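Phosphogluconate dehydrogenase NAD-binding putative C-terminal domain-containing protein (Sinorhizobium meliloti, PDB 4EZB) is of unknown function but is probably an oxidoreductase, with a fold resembling that of NAD-binding dehydrogenases of the phosphogluconate type. Local coordinates at residues Lys157-Val168 with Asn180-Ala191. Residues are numbered along the deposited sequence; the frame is centred on the assembly and turned at random.
Sequences KVPILVAGRRAV and NLEAVGETPGQA
The carboxamide of Asn180 reaches across to the start of its partner segment, where ND2 donates to Lys157 O at 2.9 Å. With CG anti to the backbone N (chi1 -178°), the side chain swings toward Lys157 and ND2 meets the oxygen from above the carbonyl plane, while that oxygen stays close to the plane of the amide. The bond opens a right-handed beta-alpha-beta crossover, strand 159-163, helix 167-175, strand 180-185, at one edge of the mixed sheet of this chain, in the Rossmann-like domain. Beside it, a water donates to Val158 O and accepts from Asn180 N, tying the starts of the two segments together again. Were Asn180 replaced by an alanine, Lys157 O would probably lose this donor and the turn before the strand would be less firmly fixed.

Regular parallel pairing follows. Ile160 and Val162 each use both N and O, gripping Asn180 O, Glu182 N, Glu182 O and Val184 N in turn; the Glu182 N to Ile160 O bond is 2.9 Å long. On the face turned to helix 167-175, Ile160 and Leu181 lie side by side, and Leu181 CD2 meets Val162 CG1 at 3.9 Å. Ala183 CB packs there against Val168 CG2, at the start of that helix. The other face carries Leu161, whose CD2 lies against the CG methylene of Glu182 and 3.7 Å from Val184 CG1, the Leu161 and Val184 side chains crossing at about a right angle. Ala191, in the first turn of helix 190-218, closes over Leu161 with its CB 3.9 Å from Leu161 CB. Farther along, Gly164 N donates to Gly185 O, and segment 180-191 turns into helix 190-218, Gln190 OE1 accepting from Thr187 N at 2.9 Å.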
# COMPACT_ATOMS: atom_id res chain seq x y z
N LYS A 157 -12.71 -27.03 10.93
CA LYS A 157 -13.49 -25.83 10.68
C LYS A 157 -12.60 -24.70 10.19
O LYS A 157 -13.02 -23.54 10.08
CB LYS A 157 -14.24 -25.42 11.95
CG LYS A 157 -15.10 -26.54 12.51
CD LYS A 157 -16.31 -25.98 13.25
CE LYS A 157 -17.10 -27.10 13.91
NZ LYS A 157 -17.57 -28.14 12.95
N VAL A 158 -11.36 -25.04 9.91
CA VAL A 158 -10.44 -24.16 9.20
C VAL A 158 -11.16 -23.65 7.94
O VAL A 158 -11.83 -24.45 7.22
CB VAL A 158 -9.12 -24.91 8.90
CG1 VAL A 158 -9.33 -26.08 7.92
CG2 VAL A 158 -8.02 -23.97 8.44
N PRO A 159 -11.09 -22.33 7.70
CA PRO A 159 -11.71 -21.76 6.49
C PRO A 159 -11.01 -22.28 5.23
O PRO A 159 -9.78 -22.13 5.07
CB PRO A 159 -11.51 -20.24 6.65
CG PRO A 159 -10.40 -20.09 7.66
CD PRO A 159 -10.51 -21.28 8.57
N ILE A 160 -11.79 -22.93 4.37
CA ILE A 160 -11.31 -23.37 3.05
C ILE A 160 -12.14 -22.69 1.96
O ILE A 160 -13.36 -22.65 2.04
CB ILE A 160 -11.34 -24.92 2.93
CG1 ILE A 160 -10.31 -25.52 3.89
CG2 ILE A 160 -11.06 -25.36 1.50
CD1 ILE A 160 -10.41 -27.02 4.12
N LEU A 161 -11.46 -22.11 0.97
CA LEU A 161 -12.13 -21.66 -0.24
C LEU A 161 -12.04 -22.75 -1.32
O LEU A 161 -10.99 -23.38 -1.47
CB LEU A 161 -11.52 -20.36 -0.74
CG LEU A 161 -11.59 -19.14 0.24
CD1 LEU A 161 -11.11 -17.85 -0.42
CD2 LEU A 161 -12.99 -18.93 0.83
N VAL A 162 -13.13 -22.97 -2.05
CA VAL A 162 -13.16 -23.93 -3.17
C VAL A 162 -13.71 -23.31 -4.47
O VAL A 162 -14.56 -22.41 -4.44
CB VAL A 162 -13.89 -25.25 -2.78
CG1 VAL A 162 -13.02 -26.07 -1.84
CG2 VAL A 162 -15.22 -24.96 -2.10
N ALA A 163 -13.20 -23.76 -5.61
CA ALA A 163 -13.67 -23.29 -6.91
C ALA A 163 -13.71 -24.45 -7.89
O ALA A 163 -12.79 -25.27 -7.91
CB ALA A 163 -12.71 -22.23 -7.43
N GLY A 164 -14.73 -24.49 -8.74
CA GLY A 164 -14.82 -25.53 -9.78
C GLY A 164 -16.26 -25.85 -10.08
O GLY A 164 -17.17 -25.39 -9.36
N ARG A 165 -16.49 -26.62 -11.15
CA ARG A 165 -17.84 -27.05 -11.52
C ARG A 165 -18.59 -27.51 -10.26
O ARG A 165 -19.68 -26.99 -9.97
CB ARG A 165 -17.77 -28.17 -12.57
CG ARG A 165 -18.79 -28.07 -13.69
CD ARG A 165 -19.01 -29.41 -14.41
NE ARG A 165 -17.79 -29.98 -15.01
CZ ARG A 165 -17.55 -30.09 -16.32
NH1 ARG A 165 -16.40 -30.63 -16.74
NH2 ARG A 165 -18.43 -29.67 -17.21
N ARG A 166 -17.97 -28.39 -9.47
CA ARG A 166 -18.63 -29.01 -8.30
C ARG A 166 -18.31 -28.40 -6.93
O ARG A 166 -18.64 -28.97 -5.90
CB ARG A 166 -18.42 -30.53 -8.32
CG ARG A 166 -18.98 -31.16 -9.59
CD ARG A 166 -18.64 -32.64 -9.73
NE ARG A 166 -19.37 -33.45 -8.77
CZ ARG A 166 -19.19 -34.76 -8.59
NH1 ARG A 166 -18.31 -35.45 -9.33
NH2 ARG A 166 -19.90 -35.39 -7.66
N ALA A 167 -17.72 -27.22 -6.93
CA ALA A 167 -17.39 -26.52 -5.68
C ALA A 167 -18.60 -26.28 -4.77
O ALA A 167 -18.51 -26.50 -3.56
CB ALA A 167 -16.69 -25.19 -5.98
N VAL A 168 -19.72 -25.84 -5.33
CA VAL A 168 -20.92 -25.59 -4.50
C VAL A 168 -21.32 -26.92 -3.88
O VAL A 168 -21.48 -27.01 -2.67
CB VAL A 168 -22.08 -24.98 -5.33
CG1 VAL A 168 -23.41 -25.10 -4.61
CG2 VAL A 168 -21.74 -23.54 -5.69
N ASN A 180 -15.83 -26.26 7.05
CA ASN A 180 -16.04 -24.83 6.85
C ASN A 180 -15.61 -24.30 5.47
O ASN A 180 -14.70 -23.47 5.35
CB ASN A 180 -15.36 -24.07 7.97
CG ASN A 180 -15.57 -22.57 7.90
OD1 ASN A 180 -16.57 -22.09 7.37
ND2 ASN A 180 -14.62 -21.83 8.43
N LEU A 181 -16.29 -24.77 4.43
CA LEU A 181 -15.94 -24.44 3.06
C LEU A 181 -16.84 -23.36 2.48
O LEU A 181 -18.04 -23.36 2.72
CB LEU A 181 -16.10 -25.68 2.18
CG LEU A 181 -14.99 -26.70 2.06
CD1 LEU A 181 -14.79 -27.53 3.33
CD2 LEU A 181 -15.34 -27.60 0.88
N GLU A 182 -16.26 -22.44 1.72
CA GLU A 182 -17.10 -21.62 0.83
C GLU A 182 -16.71 -21.67 -0.65
O GLU A 182 -15.55 -21.57 -1.01
CB GLU A 182 -17.29 -20.19 1.33
CG GLU A 182 -16.06 -19.49 1.83
CD GLU A 182 -16.37 -18.07 2.25
OE1 GLU A 182 -16.87 -17.29 1.40
OE2 GLU A 182 -16.13 -17.73 3.43
N ALA A 183 -17.72 -21.87 -1.48
CA ALA A 183 -17.52 -21.89 -2.92
C ALA A 183 -17.39 -20.46 -3.39
O ALA A 183 -18.23 -19.62 -3.09
CB ALA A 183 -18.68 -22.59 -3.61
N VAL A 184 -16.31 -20.15 -4.10
CA VAL A 184 -16.06 -18.76 -4.47
C VAL A 184 -16.13 -18.54 -5.98
O VAL A 184 -16.03 -17.39 -6.45
CB VAL A 184 -14.73 -18.25 -3.89
CG1 VAL A 184 -14.79 -18.30 -2.37
CG2 VAL A 184 -13.56 -19.09 -4.39
N GLY A 185 -16.34 -19.62 -6.73
CA GLY A 185 -16.43 -19.54 -8.18
C GLY A 185 -16.51 -20.90 -8.83
O GLY A 185 -16.28 -21.92 -8.18
N GLU A 186 -16.86 -20.91 -10.11
CA GLU A 186 -17.03 -22.15 -10.84
C GLU A 186 -15.76 -22.50 -11.60
O GLU A 186 -15.64 -23.58 -12.18
CB GLU A 186 -18.23 -22.04 -11.79
CG GLU A 186 -19.55 -21.85 -11.05
CD GLU A 186 -20.72 -21.58 -11.99
OE1 GLU A 186 -20.70 -22.06 -13.15
OE2 GLU A 186 -21.68 -20.90 -11.55
N THR A 187 -14.79 -21.62 -11.54
CA THR A 187 -13.58 -21.81 -12.32
C THR A 187 -12.43 -22.22 -11.40
O THR A 187 -12.09 -21.46 -10.49
CB THR A 187 -13.25 -20.51 -13.10
OG1 THR A 187 -14.40 -20.08 -13.84
CG2 THR A 187 -12.13 -20.74 -14.07
N PRO A 188 -11.83 -23.42 -11.61
CA PRO A 188 -10.69 -23.81 -10.76
C PRO A 188 -9.50 -22.88 -10.97
O PRO A 188 -9.19 -22.53 -12.11
CB PRO A 188 -10.35 -25.25 -11.20
CG PRO A 188 -11.11 -25.50 -12.48
CD PRO A 188 -12.23 -24.49 -12.56
N GLY A 189 -8.83 -22.50 -9.90
CA GLY A 189 -7.88 -21.41 -9.95
C GLY A 189 -8.41 -20.22 -9.16
O GLY A 189 -7.63 -19.46 -8.56
N GLN A 190 -9.73 -20.06 -9.11
CA GLN A 190 -10.25 -18.87 -8.40
C GLN A 190 -9.98 -18.80 -6.91
O GLN A 190 -9.84 -17.70 -6.38
CB GLN A 190 -11.73 -18.64 -8.67
CG GLN A 190 -12.04 -18.28 -10.11
CD GLN A 190 -13.52 -18.08 -10.32
OE1 GLN A 190 -14.30 -19.05 -10.30
NE2 GLN A 190 -13.92 -16.82 -10.52
N ALA A 191 -9.91 -19.96 -6.24
CA ALA A 191 -9.76 -20.01 -4.79
C ALA A 191 -8.34 -19.63 -4.39
O ALA A 191 -8.15 -18.87 -3.43
CB ALA A 191 -10.11 -21.40 -4.24
O HOH W 1 -13.23 -26.73 6.81